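Epsin-1 (Saccharomyces cerevisiae, PDB 5LOZ) binds membranes rich in PtdIns(4,5)P2 or PtdIns(3,5)P2, probably through the ENTH domain of this structure, and is required for endocytosis and actin localization. Local coordinates at residues A[58-63]-A[107-112]; A[7-12]-A[27-32]; A[71-76]-A[127-132]. All blocks are in the same frame, centred on the assembly; numbering follows the deposited sequence. Where two conformers were deposited one is given.

Contact 1 of 3, residues A[58-63]-A[107-112]; sequences RHIAKA and QIVRVK
Ile-60 and Val-109 meet methyl to methyl, CG2 of the isoleucine lying 3.8 Å from CG1 of the valine, with the two side chains crossing at a slant. Both branches stand opposite the backbone N of their own residue (Val-109 chi1 177°), which brings them into the seam between the helices. One residue further on, the side chain of Ala-61 is a single CB, which touches CG2 of Ile-108 at 4.1 Å and CG2 of Val-109 at 4.3 Å. With a methyl as its whole side chain, Ala-61 lets the backbones come close: the CA atoms of Ala-61 and Val-109 are 5.0 Å apart, and the short axes approach to 9.1 Å at 25°, nearly parallel. Lys-112 closes the row with its aliphatic part, CD resting 3.5 Å from the carbonyl O of Ala-61. A bend at the last torsion (chi4 -61°) then turns NZ off to a hydrogen bond with Thr-65 OG1, and the same hydroxyl is hydrogen-bonded to Ala-61 O. In the all-helical ENTH domain this seam joins helix 57-73 to helix 106-121, with Trp-57 and Leu-64 flanking it on the first helix and Leu-92 and Phe-95 covering Ile-60 and Val-109 from the loops.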
ATOM      1  N   ARG A  58      -2.148   2.977  11.693  1.00 11.41           N
ATOM      2  CA  ARG A  58      -1.105   3.620  10.863  1.00 12.04           C
ATOM      3  C   ARG A  58      -0.381   2.606   9.986  1.00 11.09           C
ATOM      4  O   ARG A  58      -0.018   2.927   8.854  1.00 10.12           O
ATOM      5  CB  ARG A  58      -0.127   4.469  11.674  1.00 10.58           C
ATOM      6  CG  ARG A  58      -0.742   5.688  12.324  1.00  8.40           C
ATOM      7  CD  ARG A  58       0.192   6.308  13.344  1.00 11.35           C
ATOM      8  NE  ARG A  58      -0.433   7.526  13.903  1.00 12.79           N
ATOM      9  CZ  ARG A  58      -1.284   7.529  14.937  1.00 14.87           C
ATOM     10  NH1 ARG A  58      -1.617   6.394  15.510  1.00 11.82           N
ATOM     11  NH2 ARG A  58      -1.839   8.656  15.353  1.00 13.22           N
ATOM     12  N   HIS A  59      -0.247   1.368  10.456  1.00 11.15           N
ATOM     13  CA  HIS A  59       0.309   0.325   9.660  1.00 10.88           C
ATOM     14  C   HIS A  59      -0.531   0.123   8.413  1.00 12.43           C
ATOM     15  O   HIS A  59      -0.006   0.006   7.309  1.00 14.53           O
ATOM     16  CB  HIS A  59       0.368  -1.006  10.422  1.00 11.05           C
ATOM     17  CG  HIS A  59       1.441  -1.095  11.452  1.00 13.01           C
ATOM     18  ND1 HIS A  59       1.451  -2.081  12.420  1.00 16.02           N
ATOM     19  CD2 HIS A  59       2.496  -0.292  11.722  1.00 14.81           C
ATOM     20  CE1 HIS A  59       2.495  -1.900  13.208  1.00 12.31           C
ATOM     21  NE2 HIS A  59       3.146  -0.828  12.807  1.00 14.58           N
ATOM     22  N   ILE A  60      -1.837   0.096   8.619  1.00 11.98           N
ATOM     23  CA  ILE A  60      -2.833  -0.124   7.560  1.00 12.11           C
ATOM     24  C   ILE A  60      -2.868   1.036   6.579  1.00 11.31           C
ATOM     25  O   ILE A  60      -2.719   0.823   5.380  1.00 10.37           O
ATOM     26  CB  ILE A  60      -4.269  -0.322   8.162  1.00 10.86           C
ATOM     27  CG1 ILE A  60      -4.238  -1.417   9.257  1.00 12.01           C
ATOM     28  CG2 ILE A  60      -5.247  -0.631   7.084  1.00  7.85           C
ATOM     29  CD1 ILE A  60      -5.622  -1.792   9.829  1.00 12.00           C
ATOM     30  N   ALA A  61      -3.031   2.261   7.086  1.00 10.09           N
ATOM     31  CA  ALA A  61      -3.020   3.445   6.251  1.00 10.00           C
ATOM     32  C   ALA A  61      -1.783   3.500   5.360  1.00  9.91           C
ATOM     33  O   ALA A  61      -1.903   3.741   4.159  1.00  9.32           O
ATOM     34  CB  ALA A  61      -3.116   4.701   7.109  1.00  9.84           C
ATOM     35  N   LYS A  62      -0.599   3.294   5.940  1.00  7.68           N
ATOM     36  CA  LYS A  62       0.644   3.484   5.200  1.00  9.67           C
ATOM     37  C   LYS A  62       0.851   2.359   4.148  1.00  9.55           C
ATOM     38  O   LYS A  62       1.331   2.619   3.052  1.00 10.34           O
ATOM     39  CB  LYS A  62       1.820   3.577   6.147  1.00  8.88           C
ATOM     40  CG  LYS A  62       1.738   4.765   7.088  1.00 10.45           C
ATOM     41  CD  LYS A  62       2.817   4.730   8.132  1.00 13.35           C
ATOM     42  CE  LYS A  62       4.137   5.292   7.618  1.00 11.56           C
ATOM     43  NZ  LYS A  62       5.165   5.357   8.707  1.00 14.36           N
ATOM     44  N   ALA A  63       0.456   1.149   4.498  1.00  9.01           N
ATOM     45  CA  ALA A  63       0.464   0.028   3.594  1.00  9.54           C
ATOM     46  C   ALA A  63      -0.395   0.358   2.360  1.00 10.27           C
ATOM     47  O   ALA A  63       0.029   0.136   1.218  1.00  8.57           O
ATOM     48  CB  ALA A  63      -0.032  -1.219   4.256  1.00  9.88           C
ATOM     49  N   GLN A 107     -11.233   7.141   9.192  1.00 11.39           N
ATOM     50  CA  GLN A 107     -11.569   7.772   7.908  1.00 12.36           C
ATOM     51  C   GLN A 107     -10.367   7.861   6.948  1.00 12.65           C
ATOM     52  O   GLN A 107     -10.547   7.846   5.731  1.00  9.74           O
ATOM     53  CB  GLN A 107     -12.162   9.145   8.110  1.00 13.76           C
ATOM     54  CG  GLN A 107     -11.187  10.177   8.589  1.00 14.91           C
ATOM     55  CD  GLN A 107     -11.842  11.500   8.863  1.00 18.74           C
ATOM     56  OE1 GLN A 107     -12.273  12.183   7.916  1.00 20.04           O
ATOM     57  NE2 GLN A 107     -11.910  11.899  10.155  1.00 14.62           N
ATOM     58  N   ILE A 108      -9.145   7.934   7.518  1.00 11.79           N
ATOM     59  CA  ILE A 108      -7.919   7.959   6.757  1.00 12.00           C
ATOM     60  C   ILE A 108      -7.776   6.618   6.036  1.00 10.63           C
ATOM     61  O   ILE A 108      -7.513   6.593   4.842  1.00 12.92           O
ATOM     62  CB  ILE A 108      -6.694   8.281   7.666  1.00 13.23           C
ATOM     63  CG1 ILE A 108      -6.810   9.708   8.239  1.00 13.23           C
ATOM     64  CG2 ILE A 108      -5.400   8.114   6.892  1.00 12.39           C
ATOM     65  CD1 ILE A 108      -5.822  10.081   9.393  1.00 11.50           C
ATOM     66  N   VAL A 109      -7.937   5.516   6.758  1.00 10.06           N
ATOM     67  CA  VAL A 109      -7.939   4.156   6.201  1.00 11.64           C
ATOM     68  C   VAL A 109      -9.012   3.978   5.144  1.00 12.37           C
ATOM     69  O   VAL A 109      -8.700   3.530   4.025  1.00 11.26           O
ATOM     70  CB  VAL A 109      -8.119   3.090   7.274  1.00 12.56           C
ATOM     71  CG1 VAL A 109      -8.189   1.669   6.669  1.00 11.50           C
ATOM     72  CG2 VAL A 109      -6.981   3.157   8.325  1.00 13.64           C
ATOM     73  N   ARG A 110     -10.239   4.397   5.474  1.00 11.84           N
ATOM     74  CA  ARG A 110     -11.382   4.263   4.576  1.00 11.57           C
ATOM     75  C   ARG A 110     -11.170   5.006   3.236  1.00 11.52           C
ATOM     76  O   ARG A 110     -11.448   4.446   2.145  1.00  8.18           O
ATOM     77  CB  ARG A 110     -12.681   4.774   5.247  1.00 11.05           C
ATOM     78  CG  ARG A 110     -13.153   3.927   6.433  1.00 11.75           C
ATOM     79  CD  ARG A 110     -14.572   4.206   6.765  1.00 12.29           C
ATOM     80  NE  ARG A 110     -14.852   5.565   7.216  1.00 12.39           N
ATOM     81  CZ  ARG A 110     -14.684   5.984   8.486  1.00 14.21           C
ATOM     82  NH1 ARG A 110     -14.230   5.157   9.398  1.00 12.00           N
ATOM     83  NH2 ARG A 110     -14.952   7.217   8.842  1.00 10.95           N
ATOM     84  N   VAL A 111     -10.738   6.272   3.311  1.00 10.90           N
ATOM     85  CA  VAL A 111     -10.488   7.035   2.080  1.00 11.84           C
ATOM     86  C   VAL A 111      -9.402   6.379   1.186  1.00 11.88           C
ATOM     87  O   VAL A 111      -9.593   6.193  -0.025  1.00 10.76           O
ATOM     88  CB  VAL A 111     -10.176   8.482   2.357  1.00 12.34           C
ATOM     89  CG1 VAL A 111      -9.720   9.176   1.085  1.00 14.28           C
ATOM     90  CG2 VAL A 111     -11.428   9.187   2.897  1.00 13.12           C
ATOM     91  N   LYS A 112      -8.302   5.993   1.789  1.00 10.72           N
ATOM     92  CA  LYS A 112      -7.243   5.283   1.035  1.00 12.90           C
ATOM     93  C   LYS A 112      -7.704   3.958   0.393  1.00 12.71           C
ATOM     94  O   LYS A 112      -7.378   3.669  -0.772  1.00 12.04           O
ATOM     95  CB  LYS A 112      -6.020   5.092   1.925  1.00 12.66           C
ATOM     96  CG  LYS A 112      -5.279   6.406   2.174  1.00 17.54           C
ATOM     97  CD  LYS A 112      -4.184   6.253   3.189  1.00 22.31           C
ATOM     98  CE  LYS A 112      -3.523   7.601   3.515  1.00 26.47           C
ATOM     99  NZ  LYS A 112      -2.904   8.216   2.313  1.00 25.74           N
TER

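Contact 2 of 3, residues A[7-12]-A[27-32]; sequences QVLVRN and IELAEK
Leu-9 reaches across from helix 5-13 to helix 23-32 and shows how one branched side chain can carry most of a helix-helix contact. From CB the chain runs to CG, set opposite the backbone N (chi1 -158°), and there it forks. CD1 goes deepest. It lies 3.4 Å from CD2 of Leu-29, tighter than ordinary van der Waals spacing, and 3.8 Å from CG of the same residue. The same methyl meets CG of Glu-28 at 3.8 Å and, tip to tip, CD of Lys-32 at 3.7 Å, so Glu-28, its neighbour Leu-29 and Lys-32, one turn later, converge on a single methyl. The other methyl, CD2, rides along Leu-29, 4.1 Å from its CG, as the two leucines slide past each other in opposite directions. Behind it, Val-10 adds a second apolar touch, its CB lying 3.9 Å from Leu-29 CD2. Were Leu-9 cut back to an alanine, a gap would probably open beside Leu-29, and the methylenes of Glu-28 and Lys-32 would lose the methyl they close upon.

The two short axes cross at 136°, 10.5 Å apart, a spacing that these side chains bridge. Helix 36-50 lies alongside, with Met-45 against Val-10 and Asp-38 against Lys-32, while Val-66 of helix 57-73 backs Leu-29. Chemically, the join is apolar at its centre and charged at its border: Glu-28 and Lys-32 lend their methylenes to Leu-9, and their ends form a long salt bridge, NZ to OE1 3.8 Å. Cohesion between the segments therefore rests on the fit of carbon against carbon, with the charges kept to the outer side.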
ATOM      1  N   GLN A   7      13.166  -5.858   3.249  1.00 15.42           N
ATOM      2  CA  GLN A   7      12.267  -6.075   4.351  1.00 14.84           C
ATOM      3  C   GLN A   7      12.379  -4.925   5.351  1.00 16.38           C
ATOM      4  O   GLN A   7      11.378  -4.484   5.880  1.00 13.83           O
ATOM      5  CB  GLN A   7      12.509  -7.406   5.009  1.00 16.25           C
ATOM      6  CG  GLN A   7      12.058  -8.612   4.147  1.00 17.84           C
ATOM      7  CD  GLN A   7      12.438  -9.962   4.728  1.00 22.06           C
ATOM      8  OE1 GLN A   7      13.590 -10.206   5.127  1.00 21.58           O
ATOM      9  NE2 GLN A   7      11.484 -10.860   4.756  1.00 25.59           N
ATOM     10  N   VAL A   8      13.587  -4.414   5.573  1.00 17.41           N
ATOM     11  CA  VAL A   8      13.765  -3.283   6.467  1.00 18.63           C
ATOM     12  C   VAL A   8      13.132  -2.057   5.818  1.00 18.39           C
ATOM     13  O   VAL A   8      12.430  -1.301   6.490  1.00 19.36           O
ATOM     14  CB  VAL A   8      15.280  -3.023   6.793  1.00 20.98           C
ATOM     15  CG1 VAL A   8      15.452  -1.724   7.576  1.00 23.39           C
ATOM     16  CG2 VAL A   8      15.859  -4.201   7.599  1.00 21.55           C
ATOM     17  N   LEU A   9      13.380  -1.885   4.517  1.00 18.21           N
ATOM     18  CA  LEU A   9      12.760  -0.760   3.738  1.00 18.50           C
ATOM     19  C   LEU A   9      11.220  -0.726   3.924  1.00 16.71           C
ATOM     20  O   LEU A   9      10.632   0.292   4.321  1.00 17.03           O
ATOM     21  CB  LEU A   9      13.070  -0.918   2.256  1.00 19.15           C
ATOM     22  CG  LEU A   9      13.029   0.254   1.262  1.00 21.69           C
ATOM     23  CD1 LEU A   9      12.668  -0.236  -0.144  1.00 20.82           C
ATOM     24  CD2 LEU A   9      12.199   1.328   1.669  1.00 22.42           C
ATOM     25  N   VAL A  10      10.575  -1.843   3.641  1.00 17.10           N
ATOM     26  CA  VAL A  10       9.102  -1.872   3.637  1.00 17.42           C
ATOM     27  C   VAL A  10       8.567  -1.735   5.061  1.00 16.72           C
ATOM     28  O   VAL A  10       7.599  -1.010   5.270  1.00 16.35           O
ATOM     29  CB  VAL A  10       8.502  -3.095   2.906  1.00 14.63           C
ATOM     30  CG1 VAL A  10       8.872  -4.424   3.582  1.00 17.99           C
ATOM     31  CG2 VAL A  10       7.026  -2.946   2.800  1.00 17.55           C
ATOM     32  N   ARG A  11       9.230  -2.338   6.028  1.00 16.65           N
ATOM     33  CA  ARG A  11       8.815  -2.194   7.448  1.00 18.39           C
ATOM     34  C   ARG A  11       8.924  -0.749   7.925  1.00 18.12           C
ATOM     35  O   ARG A  11       7.999  -0.245   8.563  1.00 15.98           O
ATOM     36  CB  ARG A  11       9.633  -3.091   8.366  1.00 20.49           C
ATOM     37  CG  ARG A  11       9.353  -4.603   8.244  1.00 21.44           C
ATOM     38  CD  ARG A  11       9.896  -5.367   9.468  1.00 25.42           C
ATOM     39  NE  ARG A  11       9.169  -4.933  10.644  1.00 39.09           N
ATOM     40  CZ  ARG A  11       9.621  -4.990  11.890  1.00 47.16           C
ATOM     41  NH1 ARG A  11      10.825  -5.486  12.139  1.00 48.22           N
ATOM     42  NH2 ARG A  11       8.866  -4.535  12.894  1.00 52.20           N
ATOM     43  N   ASN A  12      10.036  -0.089   7.597  1.00 17.39           N
ATOM     44  CA  ASN A  12      10.277   1.279   8.003  1.00 18.04           C
ATOM     45  C   ASN A  12       9.305   2.228   7.355  1.00 16.40           C
ATOM     46  O   ASN A  12       8.824   3.157   7.982  1.00 17.28           O
ATOM     47  CB  ASN A  12      11.689   1.732   7.661  1.00 18.46           C
ATOM     48  CG  ASN A  12      12.766   1.065   8.518  1.00 24.86           C
ATOM     49  OD1 ASN A  12      12.487   0.462   9.549  1.00 27.06           O
ATOM     50  ND2 ASN A  12      14.020   1.160   8.064  1.00 33.53           N
ATOM     51  N   ILE A  27       9.549   5.660  -3.837  1.00 15.67           N
ATOM     52  CA  ILE A  27      10.314   5.531  -5.067  1.00 16.08           C
ATOM     53  C   ILE A  27      11.145   4.265  -5.029  1.00 16.11           C
ATOM     54  O   ILE A  27      11.158   3.481  -5.999  1.00 14.76           O
ATOM     55  CB  ILE A  27      11.209   6.778  -5.297  1.00 16.49           C
ATOM     56  CG1 ILE A  27      10.355   7.978  -5.700  1.00 17.77           C
ATOM     57  CG2 ILE A  27      12.322   6.504  -6.358  1.00 21.00           C
ATOM     58  CD1 ILE A  27      11.058   9.241  -5.509  1.00 20.95           C
ATOM     59  N   GLU A  28      11.811   4.025  -3.896  1.00 14.76           N
ATOM     60  CA  GLU A  28      12.614   2.828  -3.768  1.00 16.19           C
ATOM     61  C   GLU A  28      11.760   1.552  -3.793  1.00 14.33           C
ATOM     62  O   GLU A  28      12.166   0.568  -4.361  1.00 14.50           O
ATOM     63  CB  GLU A  28      13.475   2.904  -2.495  1.00 17.84           C
ATOM     64  CG  GLU A  28      14.668   1.981  -2.551  1.00 23.37           C
ATOM     65  CD  GLU A  28      15.681   2.195  -1.424  1.00 33.54           C
ATOM     66  OE1 GLU A  28      16.539   1.284  -1.246  1.00 38.61           O
ATOM     67  OE2 GLU A  28      15.614   3.248  -0.733  1.00 39.29           O
ATOM     68  N   LEU A  29      10.576   1.561  -3.162  1.00 13.73           N
ATOM     69  CA  LEU A  29       9.692   0.377  -3.166  1.00 12.23           C
ATOM     70  C   LEU A  29       9.156   0.078  -4.578  1.00 11.09           C
ATOM     71  O   LEU A  29       9.073  -1.078  -4.991  1.00 12.85           O
ATOM     72  CB  LEU A  29       8.534   0.565  -2.164  1.00 12.43           C
ATOM     73  CG  LEU A  29       8.921   0.450  -0.684  1.00 11.88           C
ATOM     74  CD1 LEU A  29       7.799   0.898   0.225  1.00 11.43           C
ATOM     75  CD2 LEU A  29       9.340  -1.008  -0.315  1.00 16.57           C
ATOM     76  N   ALA A  30       8.867   1.131  -5.349  1.00 11.07           N
ATOM     77  CA  ALA A  30       8.403   0.952  -6.712  1.00 11.11           C
ATOM     78  C   ALA A  30       9.504   0.397  -7.604  1.00 12.71           C
ATOM     79  O   ALA A  30       9.251  -0.509  -8.409  1.00 13.90           O
ATOM     80  CB  ALA A  30       7.779   2.227  -7.267  1.00  8.67           C
ATOM     81  N   GLU A  31      10.742   0.849  -7.406  1.00 14.88           N
ATOM     82  CA  GLU A  31      11.882   0.336  -8.169  0.59 15.95           C
ATOM     83  C   GLU A  31      12.139  -1.115  -7.814  1.00 15.55           C
ATOM     84  O   GLU A  31      12.294  -1.981  -8.684  1.00 16.04           O
ATOM     85  CB  GLU A  31      13.136   1.196  -7.923  0.59 16.80           C
ATOM     86  CG  GLU A  31      13.112   2.548  -8.631  0.59 18.48           C
ATOM     87  CD  GLU A  31      13.071   2.425 -10.184  0.59 25.01           C
ATOM     88  OE1 GLU A  31      13.514   1.386 -10.721  0.59 23.96           O
ATOM     89  OE2 GLU A  31      12.623   3.388 -10.854  0.59 28.49           O
ATOM     90  N   LYS A  32      12.089  -1.405  -6.532  1.00 16.29           N
ATOM     91  CA  LYS A  32      12.311  -2.776  -6.063  1.00 16.05           C
ATOM     92  C   LYS A  32      11.250  -3.776  -6.480  1.00 16.46           C
ATOM     93  O   LYS A  32      11.553  -4.967  -6.636  1.00 18.51           O
ATOM     94  CB  LYS A  32      12.569  -2.787  -4.566  1.00 15.86           C
ATOM     95  CG  LYS A  32      13.944  -2.238  -4.201  1.00 20.82           C
ATOM     96  CD  LYS A  32      14.295  -2.395  -2.714  1.00 24.70           C
ATOM     97  CE  LYS A  32      15.728  -1.885  -2.458  1.00 28.70           C
ATOM     98  NZ  LYS A  32      16.335  -2.473  -1.211  1.00 36.11           N
TER

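Contact 3 of 3, residues A[71-76]-A[127-132]; sequences IRFGSE and NEERNM
Arg-130 and Glu-76 form one of two salt bridges here. Arg-130 NH2 donates to Glu-76 OE2 at 3.0 Å, from above the carboxylate plane, and Arg-130 NE does so weakly; the two flat groups stand 75° apart. Arg-137 NE forms a salt bridge with the same oxygen, so two arginines share it. The second bridge pairs Arg-72 NE with Glu-129 OE2 at 3.0 Å, supplemented by a weak bond from Arg-72 NH2. Arg-72 has a further partner in Asp-68, and Glu-129 OE2 also accepts from Asn-133 ND2. Glu-129 CG stands opposite its backbone N (chi1 -178°), which lays it 3.7 Å from Arg-72 CG; the turn at chi2 (82°) then swings the carboxylate to Arg-72 NE.

The same guanidinium of Arg-130 also serves two backbone carbonyls at the C-terminal end of helix 57-73, where Gly-74 is the first residue to leave helical geometry. Ser-75 then takes the N-cap of the next helix, its OG bonded to Asn-77 N. This turn links two successive helices, 57-73 and 76-84, of the alpha-alpha superhelix of the ENTH domain, and helix 123-133 packs against it.

Arg-130 makes three hydrogen bonds to that turn. Arg-130 NH1 and Arg-130 NH2 both grip Gly-74 O end-on, each at 2.9 Å, with NH2 in the carbonyl plane. Arg-130 NH1 also donates to Ile-71 O at 2.7 Å, coming from above that carbonyl's plane. With all three acceptors near its plane, the guanidinium of this buried arginine is fixed in its rotation.

Within 71-76, Phe-73 backs Arg-72, the residue that reaches Glu-129: Phe-73 CE1 lies 3.8 Å above the Arg-72 guanidinium plane, toward its rim, while the phenyl ring stacks on Tyr-69.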
ATOM      1  N   ILE A  71       0.874   0.432  -7.659  1.00 10.39           N
ATOM      2  CA  ILE A  71       0.042   0.136  -8.829  1.00 11.18           C
ATOM      3  C   ILE A  71       0.130   1.265  -9.855  1.00 11.11           C
ATOM      4  O   ILE A  71      -0.132   1.057 -11.026  1.00 11.09           O
ATOM      5  CB  ILE A  71      -1.436  -0.238  -8.484  1.00 10.31           C
ATOM      6  CG1 ILE A  71      -2.235   0.964  -7.985  1.00 13.05           C
ATOM      7  CG2 ILE A  71      -1.497  -1.440  -7.486  1.00 12.67           C
ATOM      8  CD1 ILE A  71      -3.734   0.745  -7.949  1.00  9.83           C
ATOM      9  N   ARG A  72       0.488   2.471  -9.387  1.00 12.09           N
ATOM     10  CA  ARG A  72       0.666   3.603 -10.247  1.00 11.01           C
ATOM     11  C   ARG A  72       2.085   3.702 -10.849  1.00 10.74           C
ATOM     12  O   ARG A  72       2.250   4.246 -11.939  1.00 11.11           O
ATOM     13  CB  ARG A  72       0.298   4.896  -9.543  1.00 11.79           C
ATOM     14  CG  ARG A  72      -1.170   5.106  -9.260  1.00 10.62           C
ATOM     15  CD  ARG A  72      -1.361   6.114  -8.120  1.00 19.58           C
ATOM     16  NE  ARG A  72      -0.875   7.411  -8.488  1.00 26.54           N
ATOM     17  CZ  ARG A  72      -0.279   8.281  -7.682  1.00 31.72           C
ATOM     18  NH1 ARG A  72      -0.097   8.021  -6.392  1.00 32.30           N
ATOM     19  NH2 ARG A  72       0.129   9.453  -8.182  1.00 35.29           N
ATOM     20  N   PHE A  73       3.092   3.179 -10.145  1.00 11.17           N
ATOM     21  CA  PHE A  73       4.503   3.355 -10.568  1.00 12.41           C
ATOM     22  C   PHE A  73       5.312   2.067 -10.607  1.00 12.35           C
ATOM     23  O   PHE A  73       6.426   2.056 -11.117  1.00 12.83           O
ATOM     24  CB  PHE A  73       5.224   4.323  -9.611  1.00 13.42           C
ATOM     25  CG  PHE A  73       4.784   5.756  -9.736  1.00 15.21           C
ATOM     26  CD1 PHE A  73       3.721   6.254  -8.956  1.00 19.52           C
ATOM     27  CD2 PHE A  73       5.426   6.610 -10.629  1.00 13.75           C
ATOM     28  CE1 PHE A  73       3.317   7.627  -9.066  1.00 16.21           C
ATOM     29  CE2 PHE A  73       5.025   7.977 -10.751  1.00 15.13           C
ATOM     30  CZ  PHE A  73       3.968   8.466  -9.968  1.00 19.62           C
ATOM     31  N   GLY A  74       4.801   0.992 -10.008  1.00 11.55           N
ATOM     32  CA  GLY A  74       5.565  -0.236  -9.870  1.00 11.46           C
ATOM     33  C   GLY A  74       5.274  -1.256 -10.923  1.00 12.99           C
ATOM     34  O   GLY A  74       4.552  -0.988 -11.861  1.00 11.00           O
ATOM     35  N   SER A  75       5.860  -2.438 -10.760  1.00 13.92           N
ATOM     36  CA  SER A  75       5.646  -3.591 -11.642  1.00 16.41           C
ATOM     37  C   SER A  75       4.166  -3.944 -11.865  1.00 17.34           C
ATOM     38  O   SER A  75       3.345  -3.850 -10.948  1.00 15.80           O
ATOM     39  CB  SER A  75       6.352  -4.811 -10.993  1.00 17.60           C
ATOM     40  OG  SER A  75       5.839  -6.029 -11.467  1.00 18.72           O
ATOM     41  N   GLU A  76       3.819  -4.403 -13.064  1.00 16.95           N
ATOM     42  CA  GLU A  76       2.455  -4.882 -13.318  1.00 17.77           C
ATOM     43  C   GLU A  76       2.037  -5.964 -12.309  1.00 15.56           C
ATOM     44  O   GLU A  76       0.880  -6.162 -12.046  1.00 17.62           O
ATOM     45  CB  GLU A  76       2.306  -5.471 -14.750  1.00 19.62           C
ATOM     46  CG  GLU A  76       2.546  -4.543 -15.870  1.00 24.88           C
ATOM     47  CD  GLU A  76       1.484  -3.431 -16.051  1.00 29.19           C
ATOM     48  OE1 GLU A  76       0.377  -3.493 -15.478  1.00 33.71           O
ATOM     49  OE2 GLU A  76       1.812  -2.458 -16.764  1.00 31.29           O
ATOM     50  N   ASN A 127      -4.661   2.606 -16.518  1.00 13.83           N
ATOM     51  CA  ASN A 127      -3.856   2.359 -17.705  1.00 14.75           C
ATOM     52  C   ASN A 127      -3.151   3.583 -18.168  1.00 15.65           C
ATOM     53  O   ASN A 127      -1.965   3.541 -18.500  1.00 17.34           O
ATOM     54  CB  ASN A 127      -4.707   1.796 -18.831  1.00 14.61           C
ATOM     55  CG  ASN A 127      -3.910   1.571 -20.083  1.00 18.56           C
ATOM     56  OD1 ASN A 127      -2.959   0.816 -20.074  1.00 17.86           O
ATOM     57  ND2 ASN A 127      -4.279   2.248 -21.150  1.00 18.73           N
ATOM     58  N   GLU A 128      -3.857   4.718 -18.163  1.00 15.27           N
ATOM     59  CA  GLU A 128      -3.235   5.998 -18.485  1.00 15.79           C
ATOM     60  C   GLU A 128      -2.230   6.500 -17.422  1.00 16.71           C
ATOM     61  O   GLU A 128      -1.171   7.037 -17.739  1.00 19.35           O
ATOM     62  CB  GLU A 128      -4.310   7.071 -18.736  1.00 14.98           C
ATOM     63  CG  GLU A 128      -5.035   6.877 -19.984  1.00 16.63           C
ATOM     64  CD  GLU A 128      -6.374   7.588 -19.995  1.00 20.46           C
ATOM     65  OE1 GLU A 128      -6.480   8.703 -19.394  1.00 15.53           O
ATOM     66  OE2 GLU A 128      -7.334   7.009 -20.592  1.00 19.43           O
ATOM     67  N   GLU A 129      -2.550   6.332 -16.158  1.00 14.90           N
ATOM     68  CA  GLU A 129      -1.567   6.647 -15.145  1.00 16.28           C
ATOM     69  C   GLU A 129      -0.301   5.860 -15.373  1.00 16.12           C
ATOM     70  O   GLU A 129       0.816   6.419 -15.323  1.00 15.49           O
ATOM     71  CB  GLU A 129      -2.129   6.342 -13.751  1.00 16.41           C
ATOM     72  CG  GLU A 129      -1.240   6.672 -12.629  1.00 18.40           C
ATOM     73  CD  GLU A 129      -1.242   8.127 -12.198  1.00 14.66           C
ATOM     74  OE1 GLU A 129      -2.036   8.936 -12.709  1.00 27.15           O
ATOM     75  OE2 GLU A 129      -0.431   8.453 -11.319  1.00 21.33           O
ATOM     76  N   ARG A 130      -0.433   4.552 -15.574  1.00 14.55           N
ATOM     77  CA  ARG A 130       0.750   3.713 -15.703  1.00 16.26           C
ATOM     78  C   ARG A 130       1.546   4.011 -16.996  1.00 16.97           C
ATOM     79  O   ARG A 130       2.777   4.033 -16.967  1.00 17.47           O
ATOM     80  CB  ARG A 130       0.407   2.228 -15.590  1.00 15.84           C
ATOM     81  CG  ARG A 130      -0.038   1.801 -14.168  1.00 15.32           C
ATOM     82  CD  ARG A 130      -0.362   0.346 -14.069  1.00 12.11           C
ATOM     83  NE  ARG A 130       0.770  -0.491 -14.439  1.00 15.05           N
ATOM     84  CZ  ARG A 130       1.823  -0.710 -13.672  1.00 17.41           C
ATOM     85  NH1 ARG A 130       1.849  -0.185 -12.462  1.00 16.03           N
ATOM     86  NH2 ARG A 130       2.836  -1.458 -14.100  1.00 17.14           N
ATOM     87  N   ASN A 131       0.860   4.237 -18.107  1.00 17.12           N
ATOM     88  CA  ASN A 131       1.528   4.686 -19.331  1.00 20.55           C
ATOM     89  C   ASN A 131       2.316   5.971 -19.117  1.00 20.91           C
ATOM     90  O   ASN A 131       3.437   6.133 -19.581  1.00 22.78           O
ATOM     91  CB  ASN A 131       0.511   4.948 -20.443  1.00 21.03           C
ATOM     92  CG  ASN A 131       0.001   3.684 -21.082  1.00 22.60           C
ATOM     93  OD1 ASN A 131       0.555   2.582 -20.874  1.00 22.03           O
ATOM     94  ND2 ASN A 131      -1.076   3.826 -21.875  1.00 23.01           N
ATOM     95  N   MET A 132       1.694   6.895 -18.399  1.00 21.34           N
ATOM     96  CA  MET A 132       2.296   8.130 -18.074  1.00 20.42           C
ATOM     97  C   MET A 132       3.500   7.969 -17.172  1.00 19.35           C
ATOM     98  O   MET A 132       4.545   8.616 -17.424  1.00 18.25           O
ATOM     99  CB  MET A 132       1.284   9.018 -17.391  1.00 20.62           C
ATOM    100  CG  MET A 132       1.840  10.351 -16.967  1.00 24.25           C
ATOM    101  SD  MET A 132       0.485  11.453 -16.396  1.00 27.65           S
ATOM    102  CE  MET A 132      -0.879  10.604 -17.079  1.00 16.14           C
TER

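In the fold
Helix 57-73 ties the set together: contact 1 uses its beginning and contact 3 its end, their centres about 21 Å apart on opposite sides of the chain's centre. Contact 2 comes first in the sequence and closes before either of the others opens. The segments of contacts 1 and 3 alternate along the chain, because helices 106-121 and 123-133, which follow one another, each come back to helix 57-73. Centre to centre, contact 2 lies about 18 Å from contact 1 and about 17 Å from contact 3, touching the latter where Ala-30 packs on Phe-73 and Gly-74. Early and late helices of the ENTH superhelix are thus joined through one central helix.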